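Local coordinates for protein 3-deoxy-manno-octulosonate cytidylyltransferase (Escherichia coli, PDB 1GQC) that catalyses the coupling of CTP and the eight-carbon sugar KDO into CMP-KDO with release of diphosphate, probably supplying KDO for bacterial lipopolysaccharide, at residues A[3-8]-A[91-96]; A[121-126]-A[175-180]; A[153-158]-A[196-201]. One frame throughout, in Å; residues are numbered along the deposited sequence.

Contact 1: A[3-8]-A[91-96]; sequences AVIVIP and IYINLQ. With MG (magnesium ion), chain C; CMK (cytidine 5'-monophosphate 3-deoxy-beta-D-gulo-oct-2-ulo-pyranosonic acid), chain D.
Ile5 and Ile93 meet at the tight centre of two parallel strands, 3-8 and 91-94, whose axes are turned 29° to each other. Ile5 CG1 lies against Ile93 CB at 3.8 Å. With that branch anti to its carbonyl carbon (chi1 -73°), CG2 is directed instead at Leu95, where it reaches CD1 at 3.6 Å. Between the strands, Val6 N bonds Ile93 O at 2.9 Å, one of four such backbone hydrogen bonds. On the other face Val4 CG2 runs alongside the Tyr92 ring, 3.7 Å from Tyr92 CD2; the hydroxyl of Tyr92 bonds Val87 O. The packing gives way to ligand and water at the C-terminal ends. Pro8 O receives a weak hydrogen bond from O3' of the bound CMP-KDO. Gln96, its CB directed away from 3-8, stretches out to bind magnesium through OE1 at 2.6 Å, while NE2 bonds Gly174 O; two waters and phosphate oxygen O1A also bind the metal. These strands belong to the alpha/beta core of the GT-A-like cytidylyltransferase fold: strand 45-50 continues the sheet beyond 3-8, helices 29-38 and 104-116 pack on the Ile5–Ile93 face, and helix 76-84 covers Val6, Tyr92 and Asn94.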
loop_
_atom_site.group_PDB
_atom_site.type_symbol
_atom_site.label_atom_id
_atom_site.label_comp_id
_atom_site.label_asym_id
_atom_site.label_seq_id
_atom_site.Cartn_x
_atom_site.Cartn_y
_atom_site.Cartn_z
ATOM N N ALA A 3 17.926 -22.290 -10.060
ATOM C CA ALA A 3 17.336 -21.029 -10.477
ATOM C C ALA A 3 17.421 -20.897 -11.981
ATOM O O ALA A 3 18.463 -21.194 -12.566
ATOM C CB ALA A 3 18.080 -19.879 -9.851
ATOM N N VAL A 4 16.339 -20.453 -12.617
ATOM C CA VAL A 4 16.354 -20.256 -14.070
ATOM C C VAL A 4 15.754 -18.906 -14.404
ATOM O O VAL A 4 14.965 -18.351 -13.645
ATOM C CB VAL A 4 15.557 -21.339 -14.873
ATOM C CG1 VAL A 4 16.082 -22.745 -14.558
ATOM C CG2 VAL A 4 14.079 -21.212 -14.594
ATOM N N ILE A 5 16.148 -18.368 -15.549
ATOM C CA ILE A 5 15.633 -17.083 -15.995
ATOM C C ILE A 5 14.750 -17.297 -17.206
ATOM O O ILE A 5 15.087 -18.024 -18.131
ATOM C CB ILE A 5 16.767 -16.091 -16.400
ATOM C CG1 ILE A 5 17.495 -15.580 -15.167
ATOM C CG2 ILE A 5 16.188 -14.913 -17.173
ATOM C CD1 ILE A 5 18.780 -14.855 -15.506
ATOM N N VAL A 6 13.602 -16.644 -17.188
ATOM C CA VAL A 6 12.676 -16.735 -18.290
ATOM C C VAL A 6 12.409 -15.314 -18.717
ATOM O O VAL A 6 12.077 -14.455 -17.898
ATOM C CB VAL A 6 11.357 -17.409 -17.867
ATOM C CG1 VAL A 6 10.410 -17.518 -19.060
ATOM C CG2 VAL A 6 11.644 -18.776 -17.340
ATOM N N ILE A 7 12.578 -15.061 -20.003
ATOM C CA ILE A 7 12.340 -13.731 -20.548
ATOM C C ILE A 7 11.109 -13.668 -21.467
ATOM O O ILE A 7 11.158 -14.081 -22.632
ATOM C CB ILE A 7 13.549 -13.257 -21.354
ATOM C CG1 ILE A 7 14.823 -13.404 -20.497
ATOM C CG2 ILE A 7 13.287 -11.840 -21.885
ATOM C CD1 ILE A 7 16.112 -13.365 -21.286
ATOM N N PRO A 8 9.988 -13.145 -20.949
ATOM C CA PRO A 8 8.743 -13.014 -21.718
ATOM C C PRO A 8 8.956 -12.085 -22.914
ATOM O O PRO A 8 9.484 -10.991 -22.763
ATOM C CB PRO A 8 7.776 -12.377 -20.718
ATOM C CG PRO A 8 8.283 -12.799 -19.389
ATOM C CD PRO A 8 9.795 -12.698 -19.559
ATOM N N ILE A 91 13.626 -21.506 -8.079
ATOM C CA ILE A 91 13.432 -20.066 -8.228
ATOM C C ILE A 91 13.345 -19.683 -9.716
ATOM O O ILE A 91 14.125 -20.161 -10.541
ATOM C CB ILE A 91 14.607 -19.288 -7.553
ATOM C CG1 ILE A 91 14.708 -19.708 -6.094
ATOM C CG2 ILE A 91 14.397 -17.751 -7.663
ATOM C CD1 ILE A 91 15.793 -19.009 -5.338
ATOM N N TYR A 92 12.371 -18.844 -10.049
ATOM C CA TYR A 92 12.171 -18.385 -11.417
ATOM C C TYR A 92 12.342 -16.880 -11.413
ATOM O O TYR A 92 11.754 -16.179 -10.584
ATOM C CB TYR A 92 10.752 -18.710 -11.937
ATOM C CG TYR A 92 10.452 -20.188 -12.108
ATOM C CD1 TYR A 92 10.009 -20.959 -11.040
ATOM C CD2 TYR A 92 10.634 -20.821 -13.340
ATOM C CE1 TYR A 92 9.753 -22.321 -11.194
ATOM C CE2 TYR A 92 10.389 -22.189 -13.501
ATOM C CZ TYR A 92 9.951 -22.926 -12.424
ATOM O OH TYR A 92 9.736 -24.274 -12.557
ATOM N N ILE A 93 13.157 -16.399 -12.341
ATOM C CA ILE A 93 13.421 -14.980 -12.489
ATOM C C ILE A 93 12.814 -14.501 -13.790
ATOM O O ILE A 93 13.121 -15.018 -14.870
ATOM C CB ILE A 93 14.906 -14.705 -12.522
ATOM C CG1 ILE A 93 15.501 -15.035 -11.152
ATOM C CG2 ILE A 93 15.164 -13.265 -12.917
ATOM C CD1 ILE A 93 17.030 -14.942 -11.097
ATOM N N ASN A 94 11.938 -13.515 -13.669
ATOM C CA ASN A 94 11.253 -12.931 -14.810
ATOM C C ASN A 94 12.041 -11.673 -15.192
ATOM O O ASN A 94 12.091 -10.722 -14.428
ATOM C CB ASN A 94 9.796 -12.597 -14.394
ATOM C CG ASN A 94 8.989 -11.908 -15.489
ATOM O OD1 ASN A 94 9.530 -11.449 -16.490
ATOM N ND2 ASN A 94 7.674 -11.818 -15.279
ATOM N N LEU A 95 12.689 -11.699 -16.350
ATOM C CA LEU A 95 13.452 -10.548 -16.846
ATOM C C LEU A 95 12.718 -9.960 -18.029
ATOM O O LEU A 95 12.462 -10.675 -18.989
ATOM C CB LEU A 95 14.833 -10.963 -17.356
ATOM C CG LEU A 95 16.023 -11.098 -16.433
ATOM C CD1 LEU A 95 17.251 -11.460 -17.261
ATOM C CD2 LEU A 95 16.254 -9.784 -15.720
ATOM N N GLN A 96 12.413 -8.669 -17.994
ATOM C CA GLN A 96 11.703 -8.039 -19.105
ATOM C C GLN A 96 12.489 -8.064 -20.402
ATOM O O GLN A 96 13.687 -7.806 -20.401
ATOM C CB GLN A 96 11.336 -6.617 -18.729
ATOM C CG GLN A 96 10.315 -6.609 -17.629
ATOM C CD GLN A 96 9.660 -5.265 -17.439
ATOM O OE1 GLN A 96 9.377 -4.550 -18.401
ATOM N NE2 GLN A 96 9.389 -4.920 -16.192
HETATM MG MG MG C . 8.748 -2.552 -19.910
HETATM N N1C CMK D . 3.906 -9.459 -21.500
HETATM C C2C CMK D . 3.496 -10.719 -21.828
HETATM N N3C CMK D . 2.076 -10.984 -22.033
HETATM C C4C CMK D . 1.168 -10.062 -21.917
HETATM C C5C CMK D . 1.640 -8.694 -21.561
HETATM C C6C CMK D . 2.957 -8.457 -21.370
HETATM O O2C CMK D . 4.260 -11.659 -21.961
HETATM N N4C CMK D . -0.106 -10.300 -22.099
HETATM C "C1'" CMK D . 5.340 -9.184 -21.279
HETATM C "C2'" CMK D . 5.902 -7.972 -22.058
HETATM O "O2'" CMK D . 6.178 -8.347 -23.420
HETATM C "C3'" CMK D . 7.142 -7.576 -21.245
HETATM C "C4'" CMK D . 6.792 -8.070 -19.821
HETATM O "O4'" CMK D . 5.620 -8.867 -19.923
HETATM O "O3'" CMK D . 8.329 -8.279 -21.691
HETATM C "C5'" CMK D . 6.505 -6.961 -18.790
HETATM O "O5'" CMK D . 5.585 -5.991 -19.263
HETATM P PA CMK D . 5.591 -4.399 -19.273
HETATM O O1A CMK D . 6.634 -3.817 -20.181
HETATM O O2A CMK D . 4.249 -3.917 -19.722
HETATM O O6 CMK D . 5.921 -3.524 -15.479
HETATM C C2 CMK D . 5.057 -3.637 -16.647
HETATM O O2 CMK D . 5.864 -3.863 -17.801
HETATM C C3 CMK D . 4.015 -4.793 -16.447
HETATM C C4 CMK D . 3.216 -4.546 -15.137
HETATM O O4 CMK D . 2.263 -5.602 -14.975
HETATM C C5 CMK D . 4.231 -4.484 -13.930
HETATM C C6 CMK D . 5.230 -3.298 -14.205
HETATM C C7 CMK D . 6.276 -3.163 -13.071
HETATM C C1 CMK D . 4.422 -2.260 -16.988
HETATM O O1X CMK D . 5.272 -1.281 -17.245
HETATM O O1Y CMK D . 3.224 -2.057 -17.043
HETATM O O5 CMK D . 4.976 -5.720 -13.815
HETATM C C8 CMK D . 7.553 -2.386 -13.541
HETATM O O8 CMK D . 7.151 -1.186 -14.212
HETATM O O7 CMK D . 5.663 -2.457 -11.980
HETATM O O HOH W 1 7.506 -0.645 -20.216
HETATM O O HOH W 2 8.572 -1.359 -17.652
#

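Contact 2: A[121-126]-A[175-180]; sequences PVATLC and IYAYRR. With CMK (cytidine 5'-monophosphate 3-deoxy-beta-D-gulo-oct-2-ulo-pyranosonic acid), chain D.
Thr124 OG1 is gripped by two groups: it donates to Ile175 O at 2.6 Å, tilted 22° from the carbonyl plane, and is also hydrogen-bonded to His172 NE2. OG1 stands anti to the backbone N of Thr124 (chi1 -171°), which carries it across to the facing strand. Farther along, Ala123 and Ala177 form a hydrogen-bonded antiparallel pair with two backbone bonds; Ala123 N to Ala177 O measures 2.9 Å. Their methyls lie side by side, Ala123 CB to Ala177 CB 4.3 Å. Strands 122-129 and 169-179 are here adjacent antiparallel members of the central mixed sheet of a GT-A-like nucleotidyltransferase, with strand 212-216 continuing it beyond 122-129. On the face opposite the alanines, Val122 CG2 lies alongside the Tyr178 ring, 3.8 Å from Tyr178 CD1, and the Tyr178 hydroxyl bonds both Thr77 OG1 and Asn94 ND2. Tyr176 shares this face and sends its ring toward the sugar of CMP-KDO. Its OH appears to donate to ligand O5, which lies at the ring edge in plane, although the position of this hydroxyl is less certain. A phenylalanine at Tyr176 would probably deprive O5 of this donor, leaving the sugar hydroxyl more dependent on Glu201, whose OE2 accepts from it. At the far end, Arg179 N bonds Pro121 O at 3.0 Å, and Arg179 occupies the N-cap of helix 180-184.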
loop_
_atom_site.group_PDB
_atom_site.type_symbol
_atom_site.label_atom_id
_atom_site.label_comp_id
_atom_site.label_asym_id
_atom_site.label_seq_id
_atom_site.Cartn_x
_atom_site.Cartn_y
_atom_site.Cartn_z
ATOM N N PRO A 121 8.718 -15.258 -0.633
ATOM C CA PRO A 121 7.987 -15.716 -1.824
ATOM C C PRO A 121 8.394 -15.043 -3.133
ATOM O O PRO A 121 8.631 -15.698 -4.148
ATOM C CB PRO A 121 6.523 -15.419 -1.463
ATOM C CG PRO A 121 6.517 -15.422 0.032
ATOM C CD PRO A 121 7.783 -14.674 0.342
ATOM N N VAL A 122 8.483 -13.727 -3.101
ATOM C CA VAL A 122 8.832 -12.979 -4.285
ATOM C C VAL A 122 9.777 -11.847 -3.922
ATOM O O VAL A 122 9.662 -11.237 -2.841
ATOM C CB VAL A 122 7.569 -12.378 -4.940
ATOM C CG1 VAL A 122 7.942 -11.446 -6.075
ATOM C CG2 VAL A 122 6.672 -13.503 -5.447
ATOM N N ALA A 123 10.717 -11.582 -4.829
ATOM C CA ALA A 123 11.668 -10.505 -4.655
ATOM C C ALA A 123 11.683 -9.666 -5.930
ATOM O O ALA A 123 11.439 -10.186 -7.018
ATOM C CB ALA A 123 13.043 -11.074 -4.389
ATOM N N THR A 124 11.962 -8.375 -5.800
ATOM C CA THR A 124 12.033 -7.495 -6.962
ATOM C C THR A 124 13.039 -6.380 -6.667
ATOM O O THR A 124 13.587 -6.319 -5.561
ATOM C CB THR A 124 10.663 -6.881 -7.313
ATOM O OG1 THR A 124 10.766 -6.211 -8.574
ATOM C CG2 THR A 124 10.213 -5.861 -6.234
ATOM N N LEU A 125 13.267 -5.504 -7.650
ATOM C CA LEU A 125 14.219 -4.400 -7.537
ATOM C C LEU A 125 13.611 -2.980 -7.563
ATOM O O LEU A 125 12.523 -2.768 -8.099
ATOM C CB LEU A 125 15.227 -4.515 -8.675
ATOM C CG LEU A 125 16.120 -5.748 -8.782
ATOM C CD1 LEU A 125 16.967 -5.627 -10.025
ATOM C CD2 LEU A 125 17.017 -5.852 -7.567
ATOM N N CYS A 126 14.332 -2.012 -6.994
ATOM C CA CYS A 126 13.875 -0.620 -6.986
ATOM C C CYS A 126 15.064 0.329 -6.861
ATOM O O CYS A 126 16.103 -0.068 -6.369
ATOM C CB CYS A 126 12.942 -0.382 -5.807
ATOM S SG CYS A 126 13.790 -0.469 -4.230
ATOM N N ILE A 175 11.698 -6.382 -12.485
ATOM C CA ILE A 175 12.338 -7.691 -12.549
ATOM C C ILE A 175 11.803 -8.449 -11.356
ATOM O O ILE A 175 11.702 -7.881 -10.270
ATOM C CB ILE A 175 13.853 -7.610 -12.391
ATOM C CG1 ILE A 175 14.442 -6.758 -13.504
ATOM C CG2 ILE A 175 14.448 -9.008 -12.396
ATOM C CD1 ILE A 175 15.956 -6.667 -13.462
ATOM N N TYR A 176 11.456 -9.718 -11.545
ATOM C CA TYR A 176 10.941 -10.491 -10.434
ATOM C C TYR A 176 11.611 -11.857 -10.273
ATOM O O TYR A 176 12.039 -12.498 -11.240
ATOM C CB TYR A 176 9.433 -10.729 -10.572
ATOM C CG TYR A 176 8.549 -9.510 -10.699
ATOM C CD1 TYR A 176 8.101 -9.086 -11.949
ATOM C CD2 TYR A 176 8.056 -8.857 -9.568
ATOM C CE1 TYR A 176 7.173 -8.063 -12.077
ATOM C CE2 TYR A 176 7.127 -7.828 -9.679
ATOM C CZ TYR A 176 6.683 -7.434 -10.939
ATOM O OH TYR A 176 5.739 -6.439 -11.082
ATOM N N ALA A 177 11.679 -12.296 -9.027
ATOM C CA ALA A 177 12.207 -13.600 -8.693
ATOM C C ALA A 177 11.102 -14.219 -7.845
ATOM O O ALA A 177 10.635 -13.581 -6.890
ATOM C CB ALA A 177 13.460 -13.461 -7.887
ATOM N N TYR A 178 10.661 -15.430 -8.201
ATOM C CA TYR A 178 9.622 -16.088 -7.419
ATOM C C TYR A 178 9.959 -17.539 -7.062
ATOM O O TYR A 178 10.621 -18.253 -7.811
ATOM C CB TYR A 178 8.265 -16.119 -8.138
ATOM C CG TYR A 178 8.005 -15.141 -9.264
ATOM C CD1 TYR A 178 6.925 -14.252 -9.205
ATOM C CD2 TYR A 178 8.746 -15.191 -10.443
ATOM C CE1 TYR A 178 6.589 -13.455 -10.286
ATOM C CE2 TYR A 178 8.421 -14.399 -11.537
ATOM C CZ TYR A 178 7.341 -13.531 -11.454
ATOM O OH TYR A 178 7.021 -12.748 -12.538
ATOM N N ARG A 179 9.493 -17.971 -5.899
ATOM C CA ARG A 179 9.655 -19.354 -5.485
ATOM C C ARG A 179 8.723 -20.104 -6.450
ATOM O O ARG A 179 7.757 -19.524 -6.963
ATOM C CB ARG A 179 9.113 -19.552 -4.073
ATOM C CG ARG A 179 10.036 -20.242 -3.134
ATOM C CD ARG A 179 10.877 -19.218 -2.441
ATOM N NE ARG A 179 12.259 -19.660 -2.311
ATOM C CZ ARG A 179 13.208 -18.960 -1.697
ATOM N NH1 ARG A 179 12.917 -17.779 -1.147
ATOM N NH2 ARG A 179 14.450 -19.442 -1.654
ATOM N N ARG A 180 8.983 -21.393 -6.673
ATOM C CA ARG A 180 8.142 -22.198 -7.564
ATOM C C ARG A 180 6.686 -22.223 -7.119
ATOM O O ARG A 180 5.787 -22.099 -7.943
ATOM C CB ARG A 180 8.663 -23.636 -7.648
ATOM C CG ARG A 180 7.846 -24.565 -8.545
ATOM C CD ARG A 180 8.528 -25.929 -8.648
ATOM N NE ARG A 180 7.720 -26.923 -9.349
ATOM C CZ ARG A 180 7.760 -27.154 -10.662
ATOM N NH1 ARG A 180 8.584 -26.453 -11.431
ATOM N NH2 ARG A 180 6.968 -28.084 -11.207
HETATM N N1C CMK D . 3.906 -9.459 -21.500
HETATM C C2C CMK D . 3.496 -10.719 -21.828
HETATM N N3C CMK D . 2.076 -10.984 -22.033
HETATM C C4C CMK D . 1.168 -10.062 -21.917
HETATM C C5C CMK D . 1.640 -8.694 -21.561
HETATM C C6C CMK D . 2.957 -8.457 -21.370
HETATM O O2C CMK D . 4.260 -11.659 -21.961
HETATM N N4C CMK D . -0.106 -10.300 -22.099
HETATM C "C1'" CMK D . 5.340 -9.184 -21.279
HETATM C "C2'" CMK D . 5.902 -7.972 -22.058
HETATM O "O2'" CMK D . 6.178 -8.347 -23.420
HETATM C "C3'" CMK D . 7.142 -7.576 -21.245
HETATM C "C4'" CMK D . 6.792 -8.070 -19.821
HETATM O "O4'" CMK D . 5.620 -8.867 -19.923
HETATM O "O3'" CMK D . 8.329 -8.279 -21.691
HETATM C "C5'" CMK D . 6.505 -6.961 -18.790
HETATM O "O5'" CMK D . 5.585 -5.991 -19.263
HETATM P PA CMK D . 5.591 -4.399 -19.273
HETATM O O1A CMK D . 6.634 -3.817 -20.181
HETATM O O2A CMK D . 4.249 -3.917 -19.722
HETATM O O6 CMK D . 5.921 -3.524 -15.479
HETATM C C2 CMK D . 5.057 -3.637 -16.647
HETATM O O2 CMK D . 5.864 -3.863 -17.801
HETATM C C3 CMK D . 4.015 -4.793 -16.447
HETATM C C4 CMK D . 3.216 -4.546 -15.137
HETATM O O4 CMK D . 2.263 -5.602 -14.975
HETATM C C5 CMK D . 4.231 -4.484 -13.930
HETATM C C6 CMK D . 5.230 -3.298 -14.205
HETATM C C7 CMK D . 6.276 -3.163 -13.071
HETATM C C1 CMK D . 4.422 -2.260 -16.988
HETATM O O1X CMK D . 5.272 -1.281 -17.245
HETATM O O1Y CMK D . 3.224 -2.057 -17.043
HETATM O O5 CMK D . 4.976 -5.720 -13.815
HETATM C C8 CMK D . 7.553 -2.386 -13.541
HETATM O O8 CMK D . 7.151 -1.186 -14.212
HETATM O O7 CMK D . 5.663 -2.457 -11.980
#

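Contact 3: A[153-158]-A[196-201]; sequences FSRSPI and QAESLE. With CMK (cytidine 5'-monophosphate 3-deoxy-beta-D-gulo-oct-2-ulo-pyranosonic acid), chain D.
Arg155 runs extended from CG to NE past Glu198, whose own chain, running the opposite way, bends at chi2 (-118°) to bring its carboxylate back to the start of the arginine. Both Glu198 oxygens use syn lone pairs: OE1 accepts Arg155 N at 2.8 Å and OE2 accepts Ser154 OG at 2.9 Å. Ser154 OG in turn takes Ser156 N at 2.7 Å, an ST turn that fixes the chain as it leaves the strand. OE2 has further partners in Tyr152 OH and the backbone N of Tyr160 of the second subunit, so this buried carboxylate is well supplied with donors. Farther out, Arg155 NE bonds Glu198 O at 3.0 Å, with that oxygen in the guanidinium plane. Leu200 CD2 lies over one face of that group, 3.7 Å from Arg155 NH2, and NH1 bonds Pro137 O. NH2 makes a weak bond to the sugar carboxylate oxygen O1Y of CMP-KDO. Past Leu200, Glu201 N donates to sugar O4 at 2.9 Å, and Glu201 OE2 accepts from both O4 and O5. Arginine at the carboxylate and glutamate at the hydroxyls thus line part of the sugar-acid side of the active site, close to the dimer interface.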
loop_
_atom_site.group_PDB
_atom_site.type_symbol
_atom_site.label_atom_id
_atom_site.label_comp_id
_atom_site.label_asym_id
_atom_site.label_seq_id
_atom_site.Cartn_x
_atom_site.Cartn_y
_atom_site.Cartn_z
ATOM N N PHE A 153 2.309 -0.796 -4.489
ATOM C CA PHE A 153 2.897 -0.373 -5.772
ATOM C C PHE A 153 1.824 0.454 -6.497
ATOM O O PHE A 153 0.644 0.135 -6.371
ATOM C CB PHE A 153 3.219 -1.572 -6.691
ATOM C CG PHE A 153 4.344 -2.471 -6.211
ATOM C CD1 PHE A 153 4.095 -3.521 -5.334
ATOM C CD2 PHE A 153 5.653 -2.311 -6.715
ATOM C CE1 PHE A 153 5.123 -4.417 -4.958
ATOM C CE2 PHE A 153 6.678 -3.194 -6.344
ATOM C CZ PHE A 153 6.403 -4.257 -5.461
ATOM N N SER A 154 2.214 1.462 -7.293
ATOM C CA SER A 154 1.228 2.291 -8.013
ATOM C C SER A 154 1.774 3.166 -9.125
ATOM O O SER A 154 2.950 3.509 -9.132
ATOM C CB SER A 154 0.469 3.214 -7.046
ATOM O OG SER A 154 -0.390 4.108 -7.749
ATOM N N ARG A 155 0.905 3.529 -10.069
ATOM C CA ARG A 155 1.300 4.398 -11.170
ATOM C C ARG A 155 1.111 5.816 -10.675
ATOM O O ARG A 155 1.590 6.781 -11.272
ATOM C CB ARG A 155 0.446 4.133 -12.413
ATOM C CG ARG A 155 0.726 2.772 -13.039
ATOM C CD ARG A 155 0.068 2.599 -14.378
ATOM N NE ARG A 155 0.394 1.309 -14.985
ATOM C CZ ARG A 155 1.469 1.066 -15.737
ATOM N NH1 ARG A 155 2.357 2.011 -15.994
ATOM N NH2 ARG A 155 1.646 -0.130 -16.257
ATOM N N SER A 156 0.419 5.926 -9.550
ATOM C CA SER A 156 0.165 7.206 -8.932
ATOM C C SER A 156 1.402 7.576 -8.112
ATOM O O SER A 156 2.035 6.687 -7.532
ATOM C CB SER A 156 -1.044 7.091 -8.026
ATOM O OG SER A 156 -1.230 8.315 -7.374
ATOM N N PRO A 157 1.769 8.878 -8.051
ATOM C CA PRO A 157 2.954 9.301 -7.281
ATOM C C PRO A 157 2.756 9.095 -5.786
ATOM O O PRO A 157 2.092 9.895 -5.132
ATOM C CB PRO A 157 3.107 10.801 -7.617
ATOM C CG PRO A 157 2.255 10.999 -8.831
ATOM C CD PRO A 157 1.097 10.048 -8.637
ATOM N N ILE A 158 3.312 8.013 -5.256
ATOM C CA ILE A 158 3.205 7.720 -3.832
ATOM C C ILE A 158 4.618 7.545 -3.283
ATOM O O ILE A 158 5.492 6.965 -3.940
ATOM C CB ILE A 158 2.376 6.430 -3.537
ATOM C CG1 ILE A 158 2.852 5.270 -4.412
ATOM C CG2 ILE A 158 0.890 6.714 -3.717
ATOM C CD1 ILE A 158 2.434 3.898 -3.886
ATOM N N GLN A 196 -6.399 -4.821 -11.910
ATOM C CA GLN A 196 -7.237 -4.436 -13.036
ATOM C C GLN A 196 -7.324 -2.927 -13.296
ATOM O O GLN A 196 -7.381 -2.494 -14.448
ATOM C CB GLN A 196 -8.645 -5.005 -12.862
ATOM C CG GLN A 196 -8.760 -6.544 -12.821
ATOM C CD GLN A 196 -8.126 -7.237 -14.028
ATOM O OE1 GLN A 196 -8.186 -6.743 -15.159
ATOM N NE2 GLN A 196 -7.526 -8.398 -13.791
ATOM N N ALA A 197 -7.333 -2.115 -12.246
ATOM C CA ALA A 197 -7.402 -0.682 -12.439
ATOM C C ALA A 197 -6.025 -0.110 -12.790
ATOM O O ALA A 197 -5.888 0.692 -13.718
ATOM C CB ALA A 197 -7.931 -0.027 -11.183
ATOM N N GLU A 198 -5.002 -0.539 -12.056
ATOM C CA GLU A 198 -3.633 -0.045 -12.273
ATOM C C GLU A 198 -2.902 -0.715 -13.423
ATOM O O GLU A 198 -1.992 -0.141 -14.011
ATOM C CB GLU A 198 -2.789 -0.226 -11.000
ATOM C CG GLU A 198 -3.297 0.564 -9.813
ATOM C CD GLU A 198 -2.296 1.586 -9.339
ATOM O OE1 GLU A 198 -1.435 1.998 -10.144
ATOM O OE2 GLU A 198 -2.379 1.995 -8.166
ATOM N N SER A 199 -3.311 -1.931 -13.738
ATOM C CA SER A 199 -2.668 -2.720 -14.780
ATOM C C SER A 199 -1.237 -3.027 -14.327
ATOM O O SER A 199 -0.249 -2.707 -14.993
ATOM C CB SER A 199 -2.671 -1.975 -16.110
ATOM O OG SER A 199 -2.419 -2.898 -17.154
ATOM N N LEU A 200 -1.150 -3.637 -13.154
ATOM C CA LEU A 200 0.116 -4.028 -12.555
ATOM C C LEU A 200 -0.079 -5.447 -12.069
ATOM O O LEU A 200 -0.754 -5.679 -11.067
ATOM C CB LEU A 200 0.478 -3.097 -11.379
ATOM C CG LEU A 200 0.794 -1.651 -11.795
ATOM C CD1 LEU A 200 1.217 -0.821 -10.584
ATOM C CD2 LEU A 200 1.886 -1.677 -12.852
ATOM N N GLU A 201 0.511 -6.390 -12.788
ATOM C CA GLU A 201 0.385 -7.805 -12.450
ATOM C C GLU A 201 0.768 -8.161 -11.008
ATOM O O GLU A 201 0.044 -8.934 -10.361
ATOM C CB GLU A 201 1.188 -8.655 -13.448
ATOM C CG GLU A 201 2.687 -8.443 -13.376
ATOM C CD GLU A 201 3.381 -8.751 -14.687
ATOM O OE1 GLU A 201 3.523 -9.941 -15.074
ATOM O OE2 GLU A 201 3.788 -7.777 -15.335
HETATM N N1C CMK D . 3.906 -9.459 -21.500
HETATM C C2C CMK D . 3.496 -10.719 -21.828
HETATM N N3C CMK D . 2.076 -10.984 -22.033
HETATM C C4C CMK D . 1.168 -10.062 -21.917
HETATM C C5C CMK D . 1.640 -8.694 -21.561
HETATM C C6C CMK D . 2.957 -8.457 -21.370
HETATM O O2C CMK D . 4.260 -11.659 -21.961
HETATM N N4C CMK D . -0.106 -10.300 -22.099
HETATM C "C1'" CMK D . 5.340 -9.184 -21.279
HETATM C "C2'" CMK D . 5.902 -7.972 -22.058
HETATM O "O2'" CMK D . 6.178 -8.347 -23.420
HETATM C "C3'" CMK D . 7.142 -7.576 -21.245
HETATM C "C4'" CMK D . 6.792 -8.070 -19.821
HETATM O "O4'" CMK D . 5.620 -8.867 -19.923
HETATM O "O3'" CMK D . 8.329 -8.279 -21.691
HETATM C "C5'" CMK D . 6.505 -6.961 -18.790
HETATM O "O5'" CMK D . 5.585 -5.991 -19.263
HETATM P PA CMK D . 5.591 -4.399 -19.273
HETATM O O1A CMK D . 6.634 -3.817 -20.181
HETATM O O2A CMK D . 4.249 -3.917 -19.722
HETATM O O6 CMK D . 5.921 -3.524 -15.479
HETATM C C2 CMK D . 5.057 -3.637 -16.647
HETATM O O2 CMK D . 5.864 -3.863 -17.801
HETATM C C3 CMK D . 4.015 -4.793 -16.447
HETATM C C4 CMK D . 3.216 -4.546 -15.137
HETATM O O4 CMK D . 2.263 -5.602 -14.975
HETATM C C5 CMK D . 4.231 -4.484 -13.930
HETATM C C6 CMK D . 5.230 -3.298 -14.205
HETATM C C7 CMK D . 6.276 -3.163 -13.071
HETATM C C1 CMK D . 4.422 -2.260 -16.988
HETATM O O1X CMK D . 5.272 -1.281 -17.245
HETATM O O1Y CMK D . 3.224 -2.057 -17.043
HETATM O O5 CMK D . 4.976 -5.720 -13.815
HETATM C C8 CMK D . 7.553 -2.386 -13.541
HETATM O O8 CMK D . 7.151 -1.186 -14.212
HETATM O O7 CMK D . 5.663 -2.457 -11.980
#

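Contacts 1 and 2 are neighbours in the same mixed sheet, their centres 9 Å apart: strand 91-94 of contact 1 runs antiparallel beside strand 169-179 of contact 2, and Asn94 N and Tyr176 O probably bond between them. Contact 3, reaching the same sheet through strand 150-154, lies farther out, about 22 Å from contact 1 and 18 Å from contact 2 between centres; Phe153 packs on Thr124 where it meets contact 2. Along the chain contact 1 closes first, after which the segments of contacts 2 and 3 alternate. The bound CMP-KDO draws on residues from all three, its ribose and, with magnesium, its phosphate near contact 1 and its sugar acid near contacts 2 and 3.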